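Local coordinates for kojibiose phosphorylase (Gut metagenome, PDB 6W0P), which belongs to glycoside hydrolase family 65, with a beta-rich N-terminal domain, a central catalytic domain and a small C-terminal domain, at residues K190-T201 with L263-L274. Sequence-based numbering, arbitrary orientation.
Sequences KEFKIGNSIGLT and LSQQRDIALTKL
Arg267 of the helix lays its side chain over the ring of Phe192, which belongs to the outermost strand of a large antiparallel sheet. CD stands almost over the middle of the ring, 4.0 Å from the centroid of Phe192 in a CH-pi contact. NE lies over the same face, offset toward the rim, and Arg267 CZ is 4.2 Å from the Phe192 centroid in a cation-pi interaction, the two planes 34° apart. Arginine suits the place because its methylenes and its charge can both use one aromatic face. Gly199 O sits over the centre of the opposite face; lacking a side chain, this glycine lets the ring lie close on the neighbouring strand. Phe192 CG sits between its backbone N and carbonyl carbon (chi1 53°), swinging the ring across that strand.

Round the guanidinium, Lys190 CG meets the edge, 3.5 Å from Arg267 NH2. Ile194 CD1 comes within 3.3 Å of Arg267 NH1, the side chains crossing at about a right angle. Arg267 NE donates to a water 3.2 Å away, which is also hydrogen-bonded to Thr201 OG1 (2.9 Å).

Toward the hairpin's type II' turn, small Ser197 lets Leu271 CD2 rest 3.7 Å from Ser197 CB and Leu274 pack alongside, while its hydroxyl bonds Arg216. Thr201 offers its methyl to Leu263 and Gln266; Thr212 on the next strand bonds both Thr201 OG1 and Gln266 OE1.

The helix thus meets the N-terminal domain's edge hairpin through apolar contacts, a tilted cation-pi interaction and one water bridge, while Gln266, Ala270 and Leu274 also pack on strand 245-256; the arginine's charge is probably stabilised partly by the ring.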
loop_
_atom_site.group_PDB
_atom_site.type_symbol
_atom_site.label_atom_id
_atom_site.label_comp_id
_atom_site.label_asym_id
_atom_site.label_seq_id
_atom_site.Cartn_x
_atom_site.Cartn_y
_atom_site.Cartn_z
ATOM N N LYS A 190 24.952 8.131 -32.099
ATOM C CA LYS A 190 25.934 8.829 -32.964
ATOM C C LYS A 190 25.975 10.331 -32.644
ATOM O O LYS A 190 24.908 10.900 -32.316
ATOM C CB LYS A 190 25.567 8.577 -34.431
ATOM C CG LYS A 190 26.689 8.799 -35.432
ATOM C CD LYS A 190 27.857 7.820 -35.305
ATOM C CE LYS A 190 28.824 7.966 -36.462
ATOM N NZ LYS A 190 29.803 6.857 -36.515
ATOM N N GLU A 191 27.170 10.933 -32.734
ATOM C CA GLU A 191 27.383 12.402 -32.852
ATOM C C GLU A 191 27.982 12.669 -34.239
ATOM O O GLU A 191 28.703 11.798 -34.716
ATOM C CB GLU A 191 28.265 12.914 -31.713
ATOM C CG GLU A 191 27.720 12.558 -30.341
ATOM C CD GLU A 191 28.168 11.202 -29.824
ATOM O OE1 GLU A 191 29.169 10.687 -30.328
ATOM O OE2 GLU A 191 27.527 10.667 -28.904
ATOM N N PHE A 192 27.655 13.783 -34.895
ATOM C CA PHE A 192 28.070 14.022 -36.298
ATOM C C PHE A 192 28.100 15.510 -36.613
ATOM O O PHE A 192 27.290 16.277 -36.044
ATOM C CB PHE A 192 27.111 13.340 -37.278
ATOM C CG PHE A 192 25.656 13.677 -37.076
ATOM C CD1 PHE A 192 25.088 14.784 -37.690
ATOM C CD2 PHE A 192 24.854 12.878 -36.276
ATOM C CE1 PHE A 192 23.751 15.095 -37.493
ATOM C CE2 PHE A 192 23.515 13.189 -36.078
ATOM C CZ PHE A 192 22.968 14.301 -36.682
ATOM N N LYS A 193 28.992 15.894 -37.523
ATOM C CA LYS A 193 28.946 17.215 -38.193
ATOM C C LYS A 193 28.926 16.956 -39.697
ATOM O O LYS A 193 29.811 16.260 -40.187
ATOM C CB LYS A 193 30.087 18.128 -37.728
ATOM C CG LYS A 193 30.190 19.457 -38.469
ATOM C CD LYS A 193 30.592 20.619 -37.586
ATOM C CE LYS A 193 31.216 21.770 -38.345
ATOM N NZ LYS A 193 30.367 22.247 -39.464
ATOM N N ILE A 194 27.900 17.460 -40.373
ATOM C CA ILE A 194 27.709 17.374 -41.845
ATOM C C ILE A 194 27.463 18.792 -42.346
ATOM O O ILE A 194 26.384 19.317 -42.079
ATOM C CB ILE A 194 26.546 16.421 -42.174
ATOM C CG1 ILE A 194 26.693 15.121 -41.375
ATOM C CG2 ILE A 194 26.445 16.204 -43.681
ATOM C CD1 ILE A 194 26.032 13.887 -41.979
ATOM N N GLY A 195 28.444 19.381 -43.035
ATOM C CA GLY A 195 28.372 20.771 -43.526
ATOM C C GLY A 195 28.248 21.739 -42.361
ATOM O O GLY A 195 28.982 21.574 -41.377
ATOM N N ASN A 196 27.321 22.692 -42.435
ATOM C CA ASN A 196 27.163 23.727 -41.379
ATOM C C ASN A 196 26.225 23.213 -40.284
ATOM O O ASN A 196 25.820 24.034 -39.419
ATOM C CB ASN A 196 26.702 25.061 -41.963
ATOM C CG ASN A 196 27.815 25.762 -42.715
ATOM O OD1 ASN A 196 27.655 26.118 -43.883
ATOM N ND2 ASN A 196 28.938 25.960 -42.042
ATOM N N SER A 197 25.932 21.914 -40.285
ATOM C CA SER A 197 24.962 21.281 -39.363
ATOM C C SER A 197 25.705 20.343 -38.415
ATOM O O SER A 197 26.670 19.698 -38.854
ATOM C CB SER A 197 23.878 20.601 -40.147
ATOM O OG SER A 197 23.061 21.580 -40.791
ATOM N N ILE A 198 25.330 20.334 -37.136
ATOM C CA ILE A 198 25.934 19.454 -36.092
ATOM C C ILE A 198 24.778 18.849 -35.312
ATOM O O ILE A 198 23.782 19.554 -35.167
ATOM C CB ILE A 198 26.898 20.250 -35.196
ATOM C CG1 ILE A 198 27.727 19.334 -34.301
ATOM C CG2 ILE A 198 26.167 21.313 -34.382
ATOM C CD1 ILE A 198 28.894 20.036 -33.630
ATOM N N GLY A 199 24.891 17.607 -34.836
ATOM C CA GLY A 199 23.747 16.959 -34.174
ATOM C C GLY A 199 24.091 15.645 -33.520
ATOM O O GLY A 199 25.259 15.250 -33.543
ATOM N N LEU A 200 23.091 15.015 -32.909
ATOM C CA LEU A 200 23.226 13.701 -32.235
ATOM C C LEU A 200 21.968 12.874 -32.486
ATOM O O LEU A 200 20.924 13.451 -32.841
ATOM C CB LEU A 200 23.490 13.888 -30.738
ATOM C CG LEU A 200 22.561 14.828 -29.974
ATOM C CD1 LEU A 200 21.218 14.163 -29.692
ATOM C CD2 LEU A 200 23.231 15.276 -28.666
ATOM N N THR A 201 22.103 11.566 -32.353
ATOM C CA THR A 201 21.002 10.584 -32.362
ATOM C C THR A 201 21.151 9.748 -31.097
ATOM O O THR A 201 22.279 9.245 -30.846
ATOM C CB THR A 201 21.019 9.691 -33.604
ATOM O OG1 THR A 201 20.816 10.527 -34.744
ATOM C CG2 THR A 201 19.952 8.620 -33.553
ATOM N N LEU A 263 17.503 4.903 -38.738
ATOM C CA LEU A 263 18.157 6.113 -38.167
ATOM C C LEU A 263 18.843 6.976 -39.245
ATOM O O LEU A 263 18.975 8.200 -39.012
ATOM C CB LEU A 263 19.125 5.673 -37.065
ATOM C CG LEU A 263 18.464 5.083 -35.818
ATOM C CD1 LEU A 263 19.501 4.727 -34.758
ATOM C CD2 LEU A 263 17.436 6.039 -35.239
ATOM N N SER A 264 19.229 6.403 -40.391
ATOM C CA SER A 264 19.816 7.159 -41.534
ATOM C C SER A 264 18.760 8.107 -42.127
ATOM O O SER A 264 19.130 9.242 -42.480
ATOM C CB SER A 264 20.448 6.254 -42.598
ATOM O OG SER A 264 19.482 5.717 -43.499
ATOM N N GLN A 265 17.503 7.662 -42.212
ATOM C CA GLN A 265 16.347 8.452 -42.725
ATOM C C GLN A 265 15.934 9.530 -41.710
ATOM O O GLN A 265 15.511 10.622 -42.158
ATOM C CB GLN A 265 15.151 7.544 -43.015
ATOM C CG GLN A 265 15.389 6.512 -44.119
ATOM C CD GLN A 265 14.185 5.613 -44.277
ATOM O OE1 GLN A 265 13.143 5.834 -43.656
ATOM N NE2 GLN A 265 14.321 4.597 -45.113
ATOM N N GLN A 266 16.019 9.221 -40.410
ATOM C CA GLN A 266 15.703 10.130 -39.270
ATOM C C GLN A 266 16.634 11.332 -39.365
ATOM O O GLN A 266 16.142 12.486 -39.365
ATOM C CB GLN A 266 15.885 9.426 -37.921
ATOM C CG GLN A 266 15.359 10.210 -36.727
ATOM C CD GLN A 266 15.363 9.420 -35.436
ATOM O OE1 GLN A 266 16.202 9.632 -34.566
ATOM N NE2 GLN A 266 14.409 8.510 -35.297
ATOM N N ARG A 267 17.927 11.038 -39.502
ATOM C CA ARG A 267 19.004 12.044 -39.642
ATOM C C ARG A 267 18.763 12.879 -40.902
ATOM O O ARG A 267 18.839 14.108 -40.805
ATOM C CB ARG A 267 20.364 11.348 -39.651
ATOM C CG ARG A 267 21.519 12.286 -39.333
ATOM C CD ARG A 267 22.819 11.868 -39.993
ATOM N NE ARG A 267 23.691 11.101 -39.119
ATOM C CZ ARG A 267 24.896 10.663 -39.468
ATOM N NH1 ARG A 267 25.364 10.899 -40.685
ATOM N NH2 ARG A 267 25.623 9.986 -38.597
ATOM N N ASP A 268 18.444 12.262 -42.037
ATOM C CA ASP A 268 18.308 13.024 -43.307
ATOM C C ASP A 268 17.075 13.929 -43.240
ATOM O O ASP A 268 17.153 15.083 -43.711
ATOM C CB ASP A 268 18.234 12.125 -44.542
ATOM C CG ASP A 268 18.696 12.871 -45.786
ATOM O OD1 ASP A 268 19.917 12.824 -46.060
ATOM O OD2 ASP A 268 17.844 13.552 -46.433
ATOM N N ILE A 269 15.966 13.437 -42.689
ATOM C CA ILE A 269 14.752 14.278 -42.476
ATOM C C ILE A 269 15.141 15.461 -41.575
ATOM O O ILE A 269 14.839 16.607 -41.940
ATOM C CB ILE A 269 13.587 13.455 -41.903
ATOM C CG1 ILE A 269 13.157 12.359 -42.886
ATOM C CG2 ILE A 269 12.429 14.367 -41.514
ATOM C CD1 ILE A 269 12.376 11.221 -42.240
ATOM N N ALA A 270 15.862 15.208 -40.487
ATOM C CA ALA A 270 16.233 16.272 -39.531
ATOM C C ALA A 270 17.038 17.354 -40.265
ATOM O O ALA A 270 16.688 18.553 -40.134
ATOM C CB ALA A 270 16.971 15.693 -38.354
ATOM N N LEU A 271 18.040 16.955 -41.053
ATOM C CA LEU A 271 18.945 17.906 -41.751
ATOM C C LEU A 271 18.199 18.683 -42.833
ATOM O O LEU A 271 18.509 19.881 -42.993
ATOM C CB LEU A 271 20.126 17.139 -42.344
ATOM C CG LEU A 271 21.144 16.651 -41.325
ATOM C CD1 LEU A 271 22.400 16.156 -42.029
ATOM C CD2 LEU A 271 21.478 17.747 -40.331
ATOM N N THR A 272 17.288 18.029 -43.562
ATOM C CA THR A 272 16.458 18.659 -44.628
ATOM C C THR A 272 15.589 19.765 -44.010
ATOM O O THR A 272 15.596 20.902 -44.544
ATOM C CB THR A 272 15.623 17.620 -45.387
ATOM O OG1 THR A 272 16.503 16.587 -45.839
ATOM C CG2 THR A 272 14.884 18.213 -46.565
ATOM N N LYS A 273 14.890 19.482 -42.906
ATOM C CA LYS A 273 14.011 20.488 -42.245
ATOM C C LYS A 273 14.866 21.583 -41.589
ATOM O O LYS A 273 14.531 22.762 -41.743
ATOM C CB LYS A 273 13.069 19.790 -41.257
ATOM C CG LYS A 273 11.797 19.228 -41.883
ATOM C CD LYS A 273 11.257 18.039 -41.125
ATOM C CE LYS A 273 10.131 17.320 -41.836
ATOM N NZ LYS A 273 8.831 17.693 -41.252
ATOM N N LEU A 274 15.950 21.224 -40.891
ATOM C CA LEU A 274 16.880 22.226 -40.305
ATOM C C LEU A 274 17.286 23.233 -41.388
ATOM O O LEU A 274 17.178 24.456 -41.140
ATOM C CB LEU A 274 18.115 21.517 -39.745
ATOM C CG LEU A 274 19.123 22.445 -39.066
ATOM C CD1 LEU A 274 18.500 23.150 -37.864
ATOM C CD2 LEU A 274 20.378 21.688 -38.666
HETATM O O HOH W 1 22.025 9.345 -37.086
#